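Single-stranded DNA-binding protein (Thermotoga maritima, PDB 1Z9F) probably binds single-stranded DNA, working as a homotetramer of OB-fold subunits. Local coordinates at residues P29-T34 against P39-T44; A74-T79 against N114-M119. All coordinates share one frame; numbering follows the deposited sequence.

Interaction 1. Residues P29-T34 against P39-T44; sequences PEERYT and PVTTFT
Glu31 reaches over Thr41, its OE1 a very short 2.5 Å from Thr41 OG1, a distance too tight to be taken at face value. The two residues are a non-hydrogen-bonded pair in the antiparallel beta hairpin that joins strands 16-33 and 39-48 of the OB fold. The N-to-C directions of strand segments 30-33 and 39-44 stand at 152°. With its CG anti to the backbone N (chi1 -178°) and the chain bent at chi2, Glu31 folds back over its neighbour strand, which brings OE1 to the threonine and places OE2 near Pro39 CB. The Thr41 hydroxyl also meets Ala74 O of helix 71-80. On the same face, Tyr33 sets its ring carbon CD1 3.9 Å from Pro39 CB, while Glu31 CG lies over one face of that ring, 3.6 Å above its plane and toward the rim. Val40 and Thr42 turn to the other face, where both touch Val68 of strand 62-70.

The backbone evidence for pairing is firmest around Glu30 and Thr42. Glu30 N donates to Thr42 O at 2.8 Å, nearly straight at 164° and in the carbonyl plane; the return bond from Thr42 N to Glu30 O is 3.1 Å, its donor tilted out of the Glu30 carbonyl plane. Val40 N reaches Arg32 O through a weak, bent bond. At the other end Pro29 presses on Thr41, Pro29 CB lying 3.4 Å from Thr41 CG2, nearer than carbons usually approach.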
ATOM      1  N   PRO A  29      17.112  -5.609   9.685  1.00 81.90           N
ATOM      2  CA  PRO A  29      17.226  -5.345   8.261  1.00 82.42           C
ATOM      3  C   PRO A  29      18.297  -6.191   7.567  1.00 83.25           C
ATOM      4  O   PRO A  29      19.293  -6.579   8.186  1.00 83.40           O
ATOM      5  CB  PRO A  29      17.574  -3.859   8.206  1.00 82.37           C
ATOM      6  CG  PRO A  29      18.133  -3.537   9.524  1.00 82.07           C
ATOM      7  CD  PRO A  29      17.515  -4.452  10.502  1.00 81.70           C
ATOM      8  N   GLU A  30      18.065  -6.489   6.293  1.00 84.21           N
ATOM      9  CA  GLU A  30      19.017  -7.232   5.480  1.00 85.14           C
ATOM     10  C   GLU A  30      19.692  -6.274   4.512  1.00 86.23           C
ATOM     11  O   GLU A  30      19.025  -5.728   3.630  1.00 86.33           O
ATOM     12  CB  GLU A  30      18.307  -8.336   4.696  1.00 84.98           C
ATOM     13  CG  GLU A  30      17.839  -9.492   5.557  1.00 84.89           C
ATOM     14  CD  GLU A  30      17.199 -10.603   4.746  1.00 84.99           C
ATOM     15  OE1 GLU A  30      16.326 -10.307   3.898  1.00 84.23           O
ATOM     16  OE2 GLU A  30      17.578 -11.775   4.952  1.00 86.30           O
ATOM     17  N   GLU A  31      20.997  -6.052   4.697  1.00 87.23           N
ATOM     18  CA  GLU A  31      21.806  -5.300   3.730  1.00 88.02           C
ATOM     19  C   GLU A  31      22.231  -6.237   2.617  1.00 88.61           C
ATOM     20  O   GLU A  31      22.630  -7.378   2.849  1.00 88.88           O
ATOM     21  CB  GLU A  31      23.047  -4.669   4.369  1.00 88.04           C
ATOM     22  CG  GLU A  31      23.943  -3.819   3.430  1.00 87.86           C
ATOM     23  CD  GLU A  31      23.377  -2.432   3.097  1.00 87.53           C
ATOM     24  OE1 GLU A  31      22.246  -2.344   2.580  1.00 87.99           O
ATOM     25  OE2 GLU A  31      24.082  -1.426   3.329  1.00 87.66           O
ATOM     26  N   ARG A  32      22.201  -5.695   1.414  1.00 89.32           N
ATOM     27  CA  ARG A  32      21.994  -6.468   0.219  1.00 89.84           C
ATOM     28  C   ARG A  32      22.381  -5.485  -0.893  1.00 90.11           C
ATOM     29  O   ARG A  32      21.560  -4.752  -1.418  1.00 90.69           O
ATOM     30  CB  ARG A  32      20.518  -6.969   0.251  1.00 89.91           C
ATOM     31  CG  ARG A  32      19.671  -6.993  -1.020  1.00 90.74           C
ATOM     32  CD  ARG A  32      19.775  -8.302  -1.778  1.00 92.10           C
ATOM     33  NE  ARG A  32      19.244  -8.136  -3.134  1.00 93.16           N
ATOM     34  CZ  ARG A  32      19.465  -8.948  -4.164  1.00 92.58           C
ATOM     35  NH1 ARG A  32      20.222 -10.022  -4.033  1.00 93.18           N
ATOM     36  NH2 ARG A  32      18.933  -8.667  -5.347  1.00 92.98           N
ATOM     37  N   TYR A  33      23.674  -5.431  -1.188  1.00 90.72           N
ATOM     38  CA  TYR A  33      24.222  -4.472  -2.147  1.00 90.91           C
ATOM     39  C   TYR A  33      23.998  -4.916  -3.587  1.00 90.82           C
ATOM     40  O   TYR A  33      24.431  -6.010  -3.957  1.00 90.56           O
ATOM     41  CB  TYR A  33      25.736  -4.341  -1.958  1.00 91.35           C
ATOM     42  CG  TYR A  33      26.197  -3.883  -0.597  1.00 91.85           C
ATOM     43  CD1 TYR A  33      26.005  -2.572  -0.183  1.00 92.34           C
ATOM     44  CD2 TYR A  33      26.873  -4.750   0.258  1.00 92.78           C
ATOM     45  CE1 TYR A  33      26.440  -2.143   1.057  1.00 92.61           C
ATOM     46  CE2 TYR A  33      27.321  -4.331   1.497  1.00 92.93           C
ATOM     47  CZ  TYR A  33      27.096  -3.027   1.893  1.00 92.81           C
ATOM     48  OH  TYR A  33      27.535  -2.605   3.123  1.00 92.98           O
ATOM     49  N   THR A  34      23.370  -4.074  -4.413  1.00 90.56           N
ATOM     50  CA  THR A  34      23.302  -4.363  -5.857  1.00 90.66           C
ATOM     51  C   THR A  34      24.623  -4.073  -6.570  1.00 90.89           C
ATOM     52  O   THR A  34      25.688  -3.963  -5.951  1.00 90.84           O
ATOM     53  CB  THR A  34      22.245  -3.521  -6.624  1.00 90.48           C
ATOM     54  OG1 THR A  34      22.805  -2.242  -6.959  1.00 90.38           O
ATOM     55  CG2 THR A  34      20.970  -3.360  -5.863  1.00 89.78           C
ATOM     56  N   PRO A  39      23.589   0.207  -2.383  1.00 83.02           N
ATOM     57  CA  PRO A  39      23.118  -0.437  -1.162  1.00 82.50           C
ATOM     58  C   PRO A  39      21.598  -0.588  -1.097  1.00 82.02           C
ATOM     59  O   PRO A  39      20.859   0.369  -1.326  1.00 82.38           O
ATOM     60  CB  PRO A  39      23.643   0.486  -0.048  1.00 82.44           C
ATOM     61  CG  PRO A  39      24.562   1.483  -0.742  1.00 82.79           C
ATOM     62  CD  PRO A  39      24.007   1.591  -2.115  1.00 83.09           C
ATOM     63  N   VAL A  40      21.145  -1.802  -0.799  1.00 81.29           N
ATOM     64  CA  VAL A  40      19.726  -2.093  -0.636  1.00 80.50           C
ATOM     65  C   VAL A  40      19.539  -2.789   0.692  1.00 79.73           C
ATOM     66  O   VAL A  40      20.211  -3.767   0.995  1.00 79.84           O
ATOM     67  CB  VAL A  40      19.188  -3.010  -1.752  1.00 80.57           C
ATOM     68  CG1 VAL A  40      17.699  -2.920  -1.844  1.00 80.04           C
ATOM     69  CG2 VAL A  40      19.814  -2.641  -3.074  1.00 80.99           C
ATOM     70  N   THR A  41      18.625  -2.263   1.483  1.00 79.03           N
ATOM     71  CA  THR A  41      18.296  -2.815   2.770  1.00 78.47           C
ATOM     72  C   THR A  41      16.780  -3.036   2.777  1.00 78.36           C
ATOM     73  O   THR A  41      16.014  -2.192   2.342  1.00 77.53           O
ATOM     74  CB  THR A  41      18.755  -1.879   3.898  1.00 78.39           C
ATOM     75  OG1 THR A  41      20.165  -1.632   3.762  1.00 78.92           O
ATOM     76  CG2 THR A  41      18.482  -2.485   5.253  1.00 77.84           C
ATOM     77  N   THR A  42      16.380  -4.224   3.199  1.00 78.22           N
ATOM     78  CA  THR A  42      15.005  -4.571   3.287  1.00 78.15           C
ATOM     79  C   THR A  42      14.716  -4.911   4.732  1.00 78.32           C
ATOM     80  O   THR A  42      15.615  -5.287   5.490  1.00 77.47           O
ATOM     81  CB  THR A  42      14.630  -5.751   2.368  1.00 78.22           C
ATOM     82  OG1 THR A  42      15.312  -6.948   2.782  1.00 78.30           O
ATOM     83  CG2 THR A  42      14.968  -5.421   0.921  1.00 78.47           C
ATOM     84  N   PHE A  43      13.453  -4.714   5.099  1.00 78.55           N
ATOM     85  CA  PHE A  43      12.927  -5.119   6.387  1.00 78.79           C
ATOM     86  C   PHE A  43      11.411  -5.081   6.304  1.00 78.79           C
ATOM     87  O   PHE A  43      10.847  -4.432   5.442  1.00 78.62           O
ATOM     88  CB  PHE A  43      13.441  -4.228   7.524  1.00 78.89           C
ATOM     89  CG  PHE A  43      13.179  -2.771   7.335  1.00 78.43           C
ATOM     90  CD1 PHE A  43      14.035  -1.992   6.575  1.00 78.87           C
ATOM     91  CD2 PHE A  43      12.105  -2.159   7.964  1.00 79.36           C
ATOM     92  CE1 PHE A  43      13.817  -0.623   6.418  1.00 79.26           C
ATOM     93  CE2 PHE A  43      11.865  -0.783   7.813  1.00 79.13           C
ATOM     94  CZ  PHE A  43      12.728  -0.016   7.035  1.00 79.07           C
ATOM     95  N   THR A  44      10.769  -5.831   7.179  1.00 79.41           N
ATOM     96  CA  THR A  44       9.337  -5.943   7.186  1.00 79.62           C
ATOM     97  C   THR A  44       8.902  -5.389   8.515  1.00 80.26           C
ATOM     98  O   THR A  44       9.534  -5.644   9.548  1.00 79.30           O
ATOM     99  CB  THR A  44       8.832  -7.406   6.997  1.00 80.14           C
ATOM    100  OG1 THR A  44       8.658  -8.042   8.271  1.00 80.80           O
ATOM    101  CG2 THR A  44       9.803  -8.237   6.109  1.00 78.89           C
TER

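Interaction 2. Residues A74-T79 against N114-M119; sequences AEFART and NVVRFM
Phe76 reaches from helix 71-80 to the last strand of the OB fold and meets Val116 and Phe118 with the outer end of its ring. Its CG is anti to the backbone N (chi1 156°), which carries the ring off the helix toward the strand. The close part is at Val116: Phe76 CE1 lies 3.3 Å from Val116 O and 4.2 Å from Val116 CB, so the ring meets both backbone and side chain of this buried residue. The Phe118 side is looser. There CZ of Phe76 is 4.0 Å from CE2 of Phe118, the centroids of the two rings are 5.7 Å apart, and the planes meet obliquely at 54° as the two side chains run past one another from opposite ends. Both phenylalanines are partly exposed, so this is the solvent side of the contact. An alanine in place of Phe76 would remove the ring and would probably open a gap beside Val116, leaving Phe118 without its aromatic neighbour on the helix. Leu81, just beyond the helix, touches all three side chains, while Val87 of strand 86-96 packs on Val116 and Phe118, and Thr69 of strand 62-70 adjoins Val116.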
ATOM      1  N   ALA A  74      19.068   3.070   2.567  1.00 79.16           N
ATOM      2  CA  ALA A  74      19.522   1.683   2.790  1.00 79.36           C
ATOM      3  C   ALA A  74      20.649   1.674   3.799  1.00 79.78           C
ATOM      4  O   ALA A  74      20.612   0.912   4.755  1.00 79.90           O
ATOM      5  CB  ALA A  74      19.980   1.031   1.493  1.00 78.91           C
ATOM      6  N   GLU A  75      21.636   2.543   3.583  1.00 80.39           N
ATOM      7  CA  GLU A  75      22.772   2.664   4.494  1.00 81.02           C
ATOM      8  C   GLU A  75      22.300   3.047   5.892  1.00 81.00           C
ATOM      9  O   GLU A  75      22.684   2.408   6.876  1.00 81.29           O
ATOM     10  CB  GLU A  75      23.791   3.699   3.995  1.00 81.07           C
ATOM     11  CG  GLU A  75      24.458   3.354   2.678  1.00 81.71           C
ATOM     12  CD  GLU A  75      25.428   4.424   2.223  1.00 81.83           C
ATOM     13  OE1 GLU A  75      26.421   4.666   2.947  1.00 83.26           O
ATOM     14  OE2 GLU A  75      25.202   5.015   1.141  1.00 83.24           O
ATOM     15  N   PHE A  76      21.477   4.091   5.978  1.00 80.88           N
ATOM     16  CA  PHE A  76      20.896   4.499   7.258  1.00 80.81           C
ATOM     17  C   PHE A  76      20.123   3.343   7.888  1.00 80.46           C
ATOM     18  O   PHE A  76      20.227   3.104   9.090  1.00 80.08           O
ATOM     19  CB  PHE A  76      19.977   5.718   7.100  1.00 80.90           C
ATOM     20  CG  PHE A  76      18.943   5.841   8.195  1.00 81.30           C
ATOM     21  CD1 PHE A  76      17.681   5.283   8.042  1.00 81.03           C
ATOM     22  CD2 PHE A  76      19.245   6.484   9.387  1.00 81.81           C
ATOM     23  CE1 PHE A  76      16.745   5.360   9.056  1.00 81.62           C
ATOM     24  CE2 PHE A  76      18.304   6.581  10.404  1.00 81.05           C
ATOM     25  CZ  PHE A  76      17.055   6.019  10.239  1.00 81.51           C
ATOM     26  N   ALA A  77      19.358   2.625   7.068  1.00 80.44           N
ATOM     27  CA  ALA A  77      18.480   1.569   7.570  1.00 80.47           C
ATOM     28  C   ALA A  77      19.293   0.506   8.273  1.00 79.85           C
ATOM     29  O   ALA A  77      19.150   0.293   9.471  1.00 79.46           O
ATOM     30  CB  ALA A  77      17.649   0.946   6.444  1.00 80.79           C
ATOM     31  N   ARG A  78      20.172  -0.127   7.516  1.00 79.85           N
ATOM     32  CA  ARG A  78      21.053  -1.178   8.042  1.00 79.73           C
ATOM     33  C   ARG A  78      21.892  -0.780   9.267  1.00 78.96           C
ATOM     34  O   ARG A  78      21.943  -1.536  10.236  1.00 78.27           O
ATOM     35  CB  ARG A  78      21.956  -1.690   6.939  1.00 79.57           C
ATOM     36  CG  ARG A  78      22.956  -2.701   7.423  1.00 82.12           C
ATOM     37  CD  ARG A  78      22.294  -4.031   7.850  1.00 83.95           C
ATOM     38  NE  ARG A  78      23.184  -4.885   8.646  1.00 83.11           N
ATOM     39  CZ  ARG A  78      24.351  -5.369   8.239  1.00 84.16           C
ATOM     40  NH1 ARG A  78      24.838  -5.084   7.037  1.00 85.06           N
ATOM     41  NH2 ARG A  78      25.056  -6.145   9.051  1.00 84.84           N
ATOM     42  N   THR A  79      22.518   0.393   9.249  1.00 78.81           N
ATOM     43  CA  THR A  79      23.394   0.781  10.369  1.00 79.21           C
ATOM     44  C   THR A  79      22.650   1.350  11.589  1.00 79.35           C
ATOM     45  O   THR A  79      23.264   1.546  12.638  1.00 79.59           O
ATOM     46  CB  THR A  79      24.579   1.742   9.953  1.00 78.98           C
ATOM     47  OG1 THR A  79      24.148   3.102   9.878  1.00 78.46           O
ATOM     48  CG2 THR A  79      25.204   1.332   8.625  1.00 79.42           C
ATOM     49  N   ASN A 114      10.788   6.214   0.596  1.00 79.31           N
ATOM     50  CA  ASN A 114      11.592   7.401   0.389  1.00 80.05           C
ATOM     51  C   ASN A 114      12.001   8.000   1.724  1.00 79.53           C
ATOM     52  O   ASN A 114      12.908   8.768   1.769  1.00 79.91           O
ATOM     53  CB  ASN A 114      10.895   8.403  -0.545  1.00 80.61           C
ATOM     54  CG  ASN A 114       9.540   8.853  -0.056  1.00 84.35           C
ATOM     55  OD1 ASN A 114       8.510   8.201  -0.319  1.00 91.25           O
ATOM     56  ND2 ASN A 114       9.499  10.030   0.590  1.00 89.05           N
ATOM     57  N   VAL A 115      11.334   7.629   2.814  1.00 79.84           N
ATOM     58  CA  VAL A 115      11.615   8.172   4.147  1.00 79.11           C
ATOM     59  C   VAL A 115      11.470   7.060   5.185  1.00 79.11           C
ATOM     60  O   VAL A 115      10.536   6.281   5.119  1.00 78.24           O
ATOM     61  CB  VAL A 115      10.631   9.329   4.475  1.00 79.23           C
ATOM     62  CG1 VAL A 115      10.635   9.686   5.968  1.00 80.01           C
ATOM     63  CG2 VAL A 115      10.962  10.549   3.664  1.00 78.28           C
ATOM     64  N   VAL A 116      12.418   6.968   6.112  1.00 79.40           N
ATOM     65  CA  VAL A 116      12.259   6.145   7.315  1.00 79.56           C
ATOM     66  C   VAL A 116      12.766   6.906   8.540  1.00 79.75           C
ATOM     67  O   VAL A 116      13.967   7.187   8.651  1.00 79.76           O
ATOM     68  CB  VAL A 116      13.015   4.803   7.244  1.00 79.88           C
ATOM     69  CG1 VAL A 116      12.756   3.986   8.520  1.00 79.66           C
ATOM     70  CG2 VAL A 116      12.617   4.011   6.010  1.00 80.01           C
ATOM     71  N   ARG A 117      11.844   7.246   9.438  1.00 80.01           N
ATOM     72  CA  ARG A 117      12.172   7.832  10.733  1.00 80.21           C
ATOM     73  C   ARG A 117      11.854   6.902  11.893  1.00 80.91           C
ATOM     74  O   ARG A 117      10.798   6.253  11.921  1.00 80.69           O
ATOM     75  CB  ARG A 117      11.379   9.104  10.975  1.00 79.95           C
ATOM     76  CG  ARG A 117      11.421  10.065   9.853  1.00 79.56           C
ATOM     77  CD  ARG A 117      11.288  11.476  10.334  1.00 79.95           C
ATOM     78  NE  ARG A 117      11.644  12.329   9.218  1.00 81.31           N
ATOM     79  CZ  ARG A 117      10.830  12.658   8.226  1.00 82.33           C
ATOM     80  NH1 ARG A 117       9.578  12.260   8.240  1.00 85.30           N
ATOM     81  NH2 ARG A 117      11.259  13.412   7.222  1.00 81.72           N
ATOM     82  N   PHE A 118      12.758   6.877  12.870  1.00 81.56           N
ATOM     83  CA  PHE A 118      12.435   6.338  14.180  1.00 82.01           C
ATOM     84  C   PHE A 118      11.290   7.148  14.755  1.00 82.24           C
ATOM     85  O   PHE A 118      11.244   8.367  14.585  1.00 82.13           O
ATOM     86  CB  PHE A 118      13.621   6.436  15.133  1.00 82.00           C
ATOM     87  CG  PHE A 118      14.789   5.612  14.726  1.00 82.27           C
ATOM     88  CD1 PHE A 118      14.649   4.249  14.514  1.00 82.52           C
ATOM     89  CD2 PHE A 118      16.037   6.191  14.559  1.00 82.50           C
ATOM     90  CE1 PHE A 118      15.730   3.483  14.142  1.00 82.55           C
ATOM     91  CE2 PHE A 118      17.127   5.426  14.186  1.00 82.53           C
ATOM     92  CZ  PHE A 118      16.970   4.072  13.976  1.00 82.45           C
ATOM     93  N   MET A 119      10.366   6.461  15.418  1.00 82.74           N
ATOM     94  CA  MET A 119       9.319   7.114  16.193  1.00 83.01           C
ATOM     95  C   MET A 119       9.644   7.087  17.694  1.00 83.11           C
ATOM     96  O   MET A 119       9.477   8.094  18.381  1.00 83.25           O
ATOM     97  CB  MET A 119       7.964   6.459  15.911  1.00 83.28           C
ATOM     98  CG  MET A 119       7.336   6.868  14.575  1.00 83.76           C
ATOM     99  SD  MET A 119       7.215   8.661  14.318  1.00 86.10           S
ATOM    100  CE  MET A 119       6.674   9.260  15.917  1.00 85.45           C
TER

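Interactions 1 and 2 have centres about 11 Å apart, and helix 71-80, which supplies Phe76 to interaction 2, also packs on the hairpin of interaction 1. There Thr41 OG1 lies 2.8 Å from Ala74 O, a probable hydrogen bond, and Arg78 CB is 3.6 Å from Thr41 OG1. The helix therefore packs on strand 39-48 through Ala74, Ala77 and Arg78, while Phe76 faces strand 108-118 in interaction 2. Leu81 forms a second bridge, touching Pro29 and Phe43 as well as the side chains of interaction 2. Lying in the chain between strands 62-70 and 86-96, the position the helix holds in OB folds, helix 71-80 bridges strands 39-48 and 108-118.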